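Local coordinates for protein fatty acid synthase 1, isoform A (Drosophila melanogaster, PDB 6FN6) that probably builds long-chain saturated fatty acids from acetyl-CoA and malonyl-CoA with NADPH, its dehydratase, enoylreductase and ketoreductase region being the part described, at residues R283-I294 / Q432-L442; E491-C502 / L1076-Q1087. All coordinates share one frame; numbering follows the deposited sequence.

From the N terminus, the chain first passes through the two hotdog halves of the dehydratase before reaching helix 279-296. Interaction 1 closes when the hairpin of strands 426-433 and 438-445 returns to that helix, 138 residues on, joining the antiparallel end of a mixed eight-stranded sheet. Interaction 2 opens only afterwards, so the two are in series and neither nest nor cross. It closes a much longer excursion, its closest ends 574 residues apart, which includes the zinc-binding dehydrogenase family region, and joins helix 496-504 of the pseudo-ketoreductase to helix 1072-1090 of the ketoreductase. The two contacts do not touch, their nearest atoms being about 9 Å apart.

Interaction 1 of 2, residues R283-I294 / Q432-L442; sequences RLHALDVAIQVI and QSLGATRVLVL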
# COMPACT_ATOMS: atom_id res chain seq x y z
N ARG A 283 41.39 54.18 -10.69
CA ARG A 283 42.54 54.15 -9.80
C ARG A 283 43.06 52.72 -9.61
O ARG A 283 44.26 52.48 -9.67
CB ARG A 283 42.18 54.76 -8.45
CG ARG A 283 43.36 54.97 -7.51
CD ARG A 283 43.00 55.93 -6.39
NE ARG A 283 44.03 55.99 -5.36
CZ ARG A 283 44.11 55.13 -4.34
NH1 ARG A 283 43.23 54.15 -4.22
NH2 ARG A 283 45.08 55.26 -3.45
N LEU A 284 42.14 51.79 -9.37
CA LEU A 284 42.51 50.39 -9.19
C LEU A 284 43.24 49.87 -10.43
O LEU A 284 44.23 49.14 -10.31
CB LEU A 284 41.28 49.54 -8.90
CG LEU A 284 40.63 49.74 -7.52
CD1 LEU A 284 39.43 48.82 -7.37
CD2 LEU A 284 41.61 49.52 -6.38
N HIS A 285 42.75 50.23 -11.61
CA HIS A 285 43.41 49.84 -12.86
C HIS A 285 44.81 50.44 -12.96
O HIS A 285 45.75 49.78 -13.39
CB HIS A 285 42.57 50.28 -14.06
CG HIS A 285 41.39 49.39 -14.33
ND1 HIS A 285 41.32 48.09 -13.86
CD2 HIS A 285 40.25 49.60 -15.01
CE1 HIS A 285 40.18 47.55 -14.25
NE2 HIS A 285 39.51 48.45 -14.95
N ALA A 286 44.95 51.70 -12.56
CA ALA A 286 46.24 52.37 -12.57
C ALA A 286 47.24 51.57 -11.73
O ALA A 286 48.38 51.35 -12.15
CB ALA A 286 46.12 53.79 -12.05
N LEU A 287 46.80 51.14 -10.56
CA LEU A 287 47.64 50.32 -9.68
C LEU A 287 47.93 48.96 -10.31
O LEU A 287 49.03 48.43 -10.18
CB LEU A 287 46.98 50.13 -8.31
CG LEU A 287 46.84 51.38 -7.44
CD1 LEU A 287 45.79 51.16 -6.37
CD2 LEU A 287 48.17 51.75 -6.81
N ASP A 288 46.93 48.40 -10.97
CA ASP A 288 47.08 47.11 -11.63
C ASP A 288 48.13 47.20 -12.74
O ASP A 288 48.95 46.30 -12.91
CB ASP A 288 45.74 46.64 -12.20
CG ASP A 288 45.71 45.14 -12.45
OD1 ASP A 288 46.78 44.57 -12.77
OD2 ASP A 288 44.63 44.55 -12.32
N VAL A 289 48.08 48.28 -13.51
CA VAL A 289 49.04 48.48 -14.59
C VAL A 289 50.44 48.64 -14.00
O VAL A 289 51.41 48.11 -14.54
CB VAL A 289 48.66 49.70 -15.45
CG1 VAL A 289 49.78 50.03 -16.43
CG2 VAL A 289 47.37 49.45 -16.20
N ALA A 290 50.54 49.38 -12.90
CA ALA A 290 51.83 49.67 -12.30
C ALA A 290 52.53 48.40 -11.86
O ALA A 290 53.70 48.19 -12.17
CB ALA A 290 51.65 50.61 -11.11
N ILE A 291 51.82 47.55 -11.12
CA ILE A 291 52.40 46.31 -10.62
C ILE A 291 52.78 45.41 -11.79
O ILE A 291 53.79 44.71 -11.74
CB ILE A 291 51.43 45.60 -9.65
CG1 ILE A 291 51.22 46.44 -8.39
CG2 ILE A 291 51.93 44.20 -9.29
CD1 ILE A 291 52.46 46.61 -7.53
N GLN A 292 51.96 45.42 -12.83
CA GLN A 292 52.24 44.63 -14.02
C GLN A 292 53.59 45.00 -14.63
O GLN A 292 54.37 44.12 -15.00
CB GLN A 292 51.14 44.80 -15.06
CG GLN A 292 49.94 43.91 -14.82
CD GLN A 292 48.86 44.09 -15.87
OE1 GLN A 292 49.15 44.14 -17.06
NE2 GLN A 292 47.62 44.20 -15.42
N VAL A 293 53.85 46.30 -14.75
CA VAL A 293 55.11 46.77 -15.31
C VAL A 293 56.28 46.33 -14.44
O VAL A 293 57.33 45.96 -14.94
CB VAL A 293 55.09 48.30 -15.49
CG1 VAL A 293 56.46 48.82 -15.94
CG2 VAL A 293 54.01 48.71 -16.49
N ILE A 294 56.08 46.39 -13.12
CA ILE A 294 57.13 46.01 -12.18
C ILE A 294 57.43 44.52 -12.31
O ILE A 294 58.59 44.12 -12.38
CB ILE A 294 56.72 46.37 -10.73
CG1 ILE A 294 56.54 47.88 -10.60
CG2 ILE A 294 57.77 45.87 -9.74
CD1 ILE A 294 55.84 48.30 -9.32
N GLN A 432 50.11 58.04 -15.18
CA GLN A 432 48.71 57.73 -15.40
C GLN A 432 47.83 58.69 -14.61
O GLN A 432 48.00 58.86 -13.40
CB GLN A 432 48.40 56.28 -15.02
CG GLN A 432 46.91 55.92 -15.06
CD GLN A 432 46.28 56.15 -16.42
OE1 GLN A 432 46.66 55.50 -17.40
NE2 GLN A 432 45.33 57.07 -16.49
N SER A 433 46.90 59.33 -15.31
CA SER A 433 46.00 60.28 -14.68
C SER A 433 45.06 59.55 -13.74
O SER A 433 44.66 58.42 -14.00
CB SER A 433 45.20 61.05 -15.74
OG SER A 433 44.38 60.16 -16.48
N LEU A 434 44.72 60.21 -12.63
CA LEU A 434 43.71 59.72 -11.71
C LEU A 434 42.62 60.78 -11.66
O LEU A 434 42.43 61.45 -10.65
CB LEU A 434 44.30 59.46 -10.33
CG LEU A 434 45.39 58.38 -10.28
CD1 LEU A 434 46.03 58.30 -8.90
CD2 LEU A 434 44.81 57.03 -10.68
N GLY A 435 41.93 60.93 -12.78
CA GLY A 435 41.03 62.05 -12.98
C GLY A 435 41.90 63.25 -13.30
O GLY A 435 42.98 63.10 -13.87
N ALA A 436 41.44 64.43 -12.93
CA ALA A 436 42.27 65.62 -13.02
C ALA A 436 42.71 65.95 -11.61
O ALA A 436 42.15 65.42 -10.64
CB ALA A 436 41.52 66.77 -13.66
N THR A 437 43.72 66.80 -11.47
CA THR A 437 44.26 67.17 -10.16
C THR A 437 45.03 66.03 -9.49
O THR A 437 45.60 66.24 -8.41
CB THR A 437 43.16 67.65 -9.18
OG1 THR A 437 42.08 66.71 -9.13
CG2 THR A 437 42.63 69.02 -9.60
N ARG A 438 45.06 64.85 -10.09
CA ARG A 438 45.83 63.74 -9.51
C ARG A 438 46.42 62.85 -10.60
O ARG A 438 45.89 62.75 -11.70
CB ARG A 438 44.98 62.90 -8.56
CG ARG A 438 44.73 63.56 -7.21
CD ARG A 438 44.39 62.53 -6.14
NE ARG A 438 44.42 63.12 -4.81
CZ ARG A 438 45.50 63.17 -4.02
NH1 ARG A 438 46.66 62.67 -4.44
NH2 ARG A 438 45.42 63.72 -2.82
N VAL A 439 47.54 62.21 -10.27
CA VAL A 439 48.27 61.38 -11.22
C VAL A 439 49.03 60.26 -10.50
O VAL A 439 49.54 60.47 -9.40
CB VAL A 439 49.23 62.24 -12.08
CG1 VAL A 439 50.26 62.94 -11.19
CG2 VAL A 439 49.93 61.38 -13.13
N LEU A 440 49.09 59.09 -11.12
CA LEU A 440 49.91 58.00 -10.59
C LEU A 440 51.23 57.94 -11.37
O LEU A 440 51.23 57.79 -12.60
CB LEU A 440 49.17 56.67 -10.68
CG LEU A 440 49.81 55.49 -9.94
CD1 LEU A 440 49.79 55.72 -8.43
CD2 LEU A 440 49.11 54.18 -10.28
N VAL A 441 52.34 58.08 -10.66
CA VAL A 441 53.65 58.13 -11.29
C VAL A 441 54.48 56.91 -10.91
O VAL A 441 54.67 56.62 -9.73
CB VAL A 441 54.39 59.43 -10.90
CG1 VAL A 441 55.72 59.53 -11.63
CG2 VAL A 441 53.53 60.65 -11.19
N LEU A 442 54.98 56.22 -11.92
CA LEU A 442 55.91 55.12 -11.71
C LEU A 442 57.33 55.60 -12.04
O LEU A 442 57.61 55.95 -13.19
CB LEU A 442 55.53 53.91 -12.56
CG LEU A 442 56.32 52.62 -12.31
CD1 LEU A 442 56.06 52.08 -10.91
CD2 LEU A 442 55.98 51.58 -13.35
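Gln432 opens the contact with its aliphatic stem, CG lying 3.8 Å from Ala286 CB. With CG anti to the backbone N (chi1 173°) and a bend at chi2, its amide turns back to the main chain, where NE2 gives a nearly straight hydrogen bond of 2.9 Å to Ser433 O, on a lone pair in the carbonyl plane. Asn271 bonds OE1 and Thr273 O takes NE2 as well, fixing the rotation of the amide. Leu434 then drops one methyl, CD2, onto the helix, 3.8 Å from Ala286 CB and 4.0 Å from Arg283 CG; the two longer side chains cross at a slant. The arginine continues extended past the leucine, and its NE forms a salt bridge with Glu407. After the turn Leu440 points back at the helix. Its CD2 sits over the Ala286-Leu287 peptide, 3.5 Å from Ala286 CB, and also meets Leu287 CD2. Two residues on, Leu442 spreads both methyls: CD2 lies 3.8 Å from Val293 CG1, where the side chains pass in opposite directions, while CD1 meets Ile294 CD1 at 4.1 Å. Helix 283-294 and strand 438-442 run nearly parallel, 10° apart with 9.7 Å between axes, and the small Ala286 and Ala290 face the strand. The strand order of this eight-stranded sheet, with 438-445 antiparallel between 402-409 and 426-433, matches the class I methyltransferase fold, consistent with the pseudo-methyltransferase domain of animal fatty acid synthases. Strand 374-380 receives Leu287 and Ile294 farther into the sheet, helix 320-329 packs against Leu284 and Ile291, and Asp288 and Gln292 reach Lys557 and Arg554.

Interaction 2 of 2, residues E491-C502 / L1076-Q1087; sequences EELFGAVGLMTC and LANSAMERICEQ
Polar bonds between Gly495 and Ser1079 form the centre of this contact. Gly495 N donates to Ser1079 O at 3.0 Å, coming from above the carbonyl plane, while Arg1083 N reaches the same oxygen from the opposite face. In return Ser1079 OG, anti to its own N (chi1 179°), bonds Gly495 O at 2.8 Å on a lone pair in the carbonyl plane; Leu499 N also uses that oxygen. Glu1082, extended beyond CG, brings the syn lone pair of OE1 to Gly498 N at 2.8 Å, and its OE2 is held by Gln1099. A carboxylate at the first turn of helix 496-502, whose N-cap is Gly495, would probably be favoured by the helix dipole. The axes of helices 496-502 and 1076-1087 run antiparallel (169°) and approach to 7.4 Å, helped by Gly495 and Gly498, which lack side chains. Helix 1072-1090 follows strand 1055-1060 of the ketoreductase Rossmann-type fold, and 496-504 links strands 483-489 and 512-517 of the pseudo-ketoreductase, so the pairing joins the two subdomains. Among apolar contacts, Leu1076 CD2 meets Leu499 CD1 at 3.9 Å and the edge of Phe494 at CE1, and its CG packs on Cys502 SG at 3.8 Å. Leu493 CD2 reaches across to Ala1080 CB and Ile1084. Arg1083 lays CB and CG beside the Leu493 backbone, and within helix 1076-1087 its NH1 forms a salt bridge with Glu1086 OE1 at 2.9 Å.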
# COMPACT_ATOMS: atom_id res chain seq x y z
N GLU A 491 56.38 44.52 -38.67
CA GLU A 491 56.29 43.11 -39.03
C GLU A 491 54.93 42.50 -38.71
O GLU A 491 54.36 42.74 -37.64
CB GLU A 491 57.39 42.32 -38.33
CG GLU A 491 58.79 42.67 -38.77
CD GLU A 491 59.04 42.30 -40.22
OE1 GLU A 491 58.54 41.25 -40.65
OE2 GLU A 491 59.76 43.05 -40.91
N GLU A 492 54.41 41.71 -39.65
CA GLU A 492 53.14 41.01 -39.46
C GLU A 492 53.39 39.66 -38.80
O GLU A 492 54.50 39.13 -38.82
CB GLU A 492 52.41 40.82 -40.79
CG GLU A 492 51.83 42.10 -41.38
CD GLU A 492 52.89 43.09 -41.83
OE1 GLU A 492 54.07 42.89 -41.51
OE2 GLU A 492 52.53 44.07 -42.52
N LEU A 493 52.33 39.11 -38.20
CA LEU A 493 52.39 37.85 -37.48
C LEU A 493 53.41 37.92 -36.35
O LEU A 493 54.06 36.93 -36.02
CB LEU A 493 52.75 36.69 -38.41
CG LEU A 493 51.71 36.30 -39.47
CD1 LEU A 493 52.29 35.22 -40.37
CD2 LEU A 493 50.41 35.86 -38.85
N PHE A 494 53.56 39.11 -35.77
CA PHE A 494 54.31 39.25 -34.54
C PHE A 494 53.57 40.18 -33.59
O PHE A 494 53.77 41.40 -33.62
CB PHE A 494 55.72 39.78 -34.80
CG PHE A 494 56.63 38.77 -35.45
CD1 PHE A 494 56.88 37.55 -34.85
CD2 PHE A 494 57.23 39.05 -36.67
CE1 PHE A 494 57.72 36.63 -35.45
CE2 PHE A 494 58.07 38.13 -37.27
CZ PHE A 494 58.32 36.92 -36.66
N GLY A 495 52.69 39.60 -32.79
CA GLY A 495 52.02 40.34 -31.74
C GLY A 495 53.02 40.64 -30.64
O GLY A 495 53.80 39.76 -30.27
N ALA A 496 52.98 41.85 -30.11
CA ALA A 496 53.97 42.29 -29.14
C ALA A 496 53.92 41.43 -27.87
O ALA A 496 54.96 41.07 -27.32
CB ALA A 496 53.77 43.76 -28.80
N VAL A 497 52.71 41.11 -27.42
CA VAL A 497 52.53 40.37 -26.17
C VAL A 497 53.14 38.97 -26.28
O VAL A 497 53.94 38.57 -25.43
CB VAL A 497 51.04 40.29 -25.79
CG1 VAL A 497 50.81 39.37 -24.59
CG2 VAL A 497 50.49 41.68 -25.51
N GLY A 498 52.78 38.25 -27.33
CA GLY A 498 53.28 36.90 -27.52
C GLY A 498 54.79 36.87 -27.68
O GLY A 498 55.47 36.04 -27.07
N LEU A 499 55.31 37.78 -28.50
CA LEU A 499 56.74 37.84 -28.78
C LEU A 499 57.53 38.13 -27.51
O LEU A 499 58.61 37.60 -27.30
CB LEU A 499 57.03 38.89 -29.84
CG LEU A 499 58.49 38.99 -30.30
CD1 LEU A 499 58.96 37.66 -30.88
CD2 LEU A 499 58.67 40.12 -31.31
N MET A 500 56.98 38.99 -26.65
CA MET A 500 57.64 39.33 -25.40
C MET A 500 57.79 38.08 -24.53
O MET A 500 58.86 37.80 -24.01
CB MET A 500 56.85 40.40 -24.64
CG MET A 500 57.57 40.96 -23.42
SD MET A 500 59.03 41.94 -23.84
CE MET A 500 60.36 40.75 -23.65
N THR A 501 56.69 37.34 -24.38
CA THR A 501 56.68 36.12 -23.59
C THR A 501 57.69 35.12 -24.14
O THR A 501 58.39 34.45 -23.38
CB THR A 501 55.28 35.47 -23.56
OG1 THR A 501 54.32 36.43 -23.10
CG2 THR A 501 55.25 34.25 -22.64
N CYS A 502 57.76 35.04 -25.46
CA CYS A 502 58.67 34.12 -26.13
C CYS A 502 60.13 34.43 -25.77
O CYS A 502 60.94 33.53 -25.61
CB CYS A 502 58.47 34.17 -27.64
SG CYS A 502 59.55 33.07 -28.57
N LEU A 1076 55.59 31.61 -30.36
CA LEU A 1076 55.57 32.37 -31.60
C LEU A 1076 54.26 32.15 -32.34
O LEU A 1076 53.80 33.02 -33.07
CB LEU A 1076 56.76 32.00 -32.48
CG LEU A 1076 58.11 32.57 -32.05
CD1 LEU A 1076 59.25 31.91 -32.81
CD2 LEU A 1076 58.15 34.08 -32.26
N ALA A 1077 53.68 30.97 -32.17
CA ALA A 1077 52.39 30.67 -32.78
C ALA A 1077 51.33 31.56 -32.15
O ALA A 1077 50.43 32.05 -32.83
CB ALA A 1077 52.04 29.20 -32.62
N ASN A 1078 51.43 31.75 -30.84
CA ASN A 1078 50.53 32.66 -30.13
C ASN A 1078 50.68 34.08 -30.66
O ASN A 1078 49.70 34.72 -31.03
CB ASN A 1078 50.81 32.64 -28.62
CG ASN A 1078 50.32 31.37 -27.95
OD1 ASN A 1078 49.56 30.60 -28.54
ND2 ASN A 1078 50.74 31.16 -26.71
N SER A 1079 51.92 34.55 -30.71
CA SER A 1079 52.21 35.89 -31.20
C SER A 1079 51.57 36.10 -32.57
O SER A 1079 50.97 37.15 -32.83
CB SER A 1079 53.72 36.11 -31.29
OG SER A 1079 54.01 37.40 -31.80
N ALA A 1080 51.69 35.10 -33.43
CA ALA A 1080 51.12 35.17 -34.77
C ALA A 1080 49.60 35.28 -34.73
O ALA A 1080 49.01 36.14 -35.39
CB ALA A 1080 51.54 33.95 -35.57
N MET A 1081 48.95 34.41 -33.96
CA MET A 1081 47.50 34.41 -33.84
C MET A 1081 46.99 35.73 -33.26
O MET A 1081 45.94 36.23 -33.65
CB MET A 1081 47.02 33.25 -32.97
CG MET A 1081 47.13 31.90 -33.65
SD MET A 1081 46.46 30.57 -32.64
CE MET A 1081 46.79 29.15 -33.68
N GLU A 1082 47.75 36.28 -32.31
CA GLU A 1082 47.43 37.58 -31.73
C GLU A 1082 47.36 38.65 -32.81
O GLU A 1082 46.41 39.42 -32.87
CB GLU A 1082 48.48 37.97 -30.68
CG GLU A 1082 48.43 37.14 -29.40
CD GLU A 1082 49.63 37.38 -28.51
OE1 GLU A 1082 50.40 38.32 -28.80
OE2 GLU A 1082 49.81 36.63 -27.53
N ARG A 1083 48.38 38.67 -33.66
CA ARG A 1083 48.48 39.68 -34.70
C ARG A 1083 47.37 39.50 -35.74
O ARG A 1083 46.77 40.47 -36.19
CB ARG A 1083 49.85 39.61 -35.38
CG ARG A 1083 50.25 40.86 -36.13
CD ARG A 1083 50.58 41.99 -35.16
NE ARG A 1083 51.24 43.12 -35.81
CZ ARG A 1083 50.64 44.24 -36.19
NH1 ARG A 1083 49.33 44.41 -36.00
NH2 ARG A 1083 51.35 45.20 -36.77
N ILE A 1084 47.12 38.25 -36.12
CA ILE A 1084 46.07 37.94 -37.08
C ILE A 1084 44.73 38.54 -36.65
O ILE A 1084 44.02 39.15 -37.45
CB ILE A 1084 45.94 36.43 -37.29
CG1 ILE A 1084 47.19 35.90 -38.00
CG2 ILE A 1084 44.68 36.09 -38.09
CD1 ILE A 1084 47.25 34.38 -38.13
N CYS A 1085 44.39 38.36 -35.38
CA CYS A 1085 43.11 38.84 -34.86
C CYS A 1085 43.10 40.36 -34.75
O CYS A 1085 42.08 41.00 -35.01
CB CYS A 1085 42.80 38.19 -33.52
SG CYS A 1085 42.53 36.40 -33.66
N GLU A 1086 44.23 40.93 -34.35
CA GLU A 1086 44.36 42.38 -34.28
C GLU A 1086 44.19 42.98 -35.66
O GLU A 1086 43.44 43.94 -35.86
CB GLU A 1086 45.71 42.79 -33.69
CG GLU A 1086 45.85 44.29 -33.46
CD GLU A 1086 47.24 44.70 -33.01
OE1 GLU A 1086 48.21 43.98 -33.34
OE2 GLU A 1086 47.36 45.74 -32.34
N GLN A 1087 44.90 42.41 -36.63
CA GLN A 1087 44.87 42.91 -38.00
C GLN A 1087 43.46 42.80 -38.57
O GLN A 1087 42.98 43.71 -39.24
CB GLN A 1087 45.85 42.12 -38.87
CG GLN A 1087 47.31 42.47 -38.62
CD GLN A 1087 47.67 43.87 -39.05
OE1 GLN A 1087 47.48 44.83 -38.31
NE2 GLN A 1087 48.20 44.00 -40.26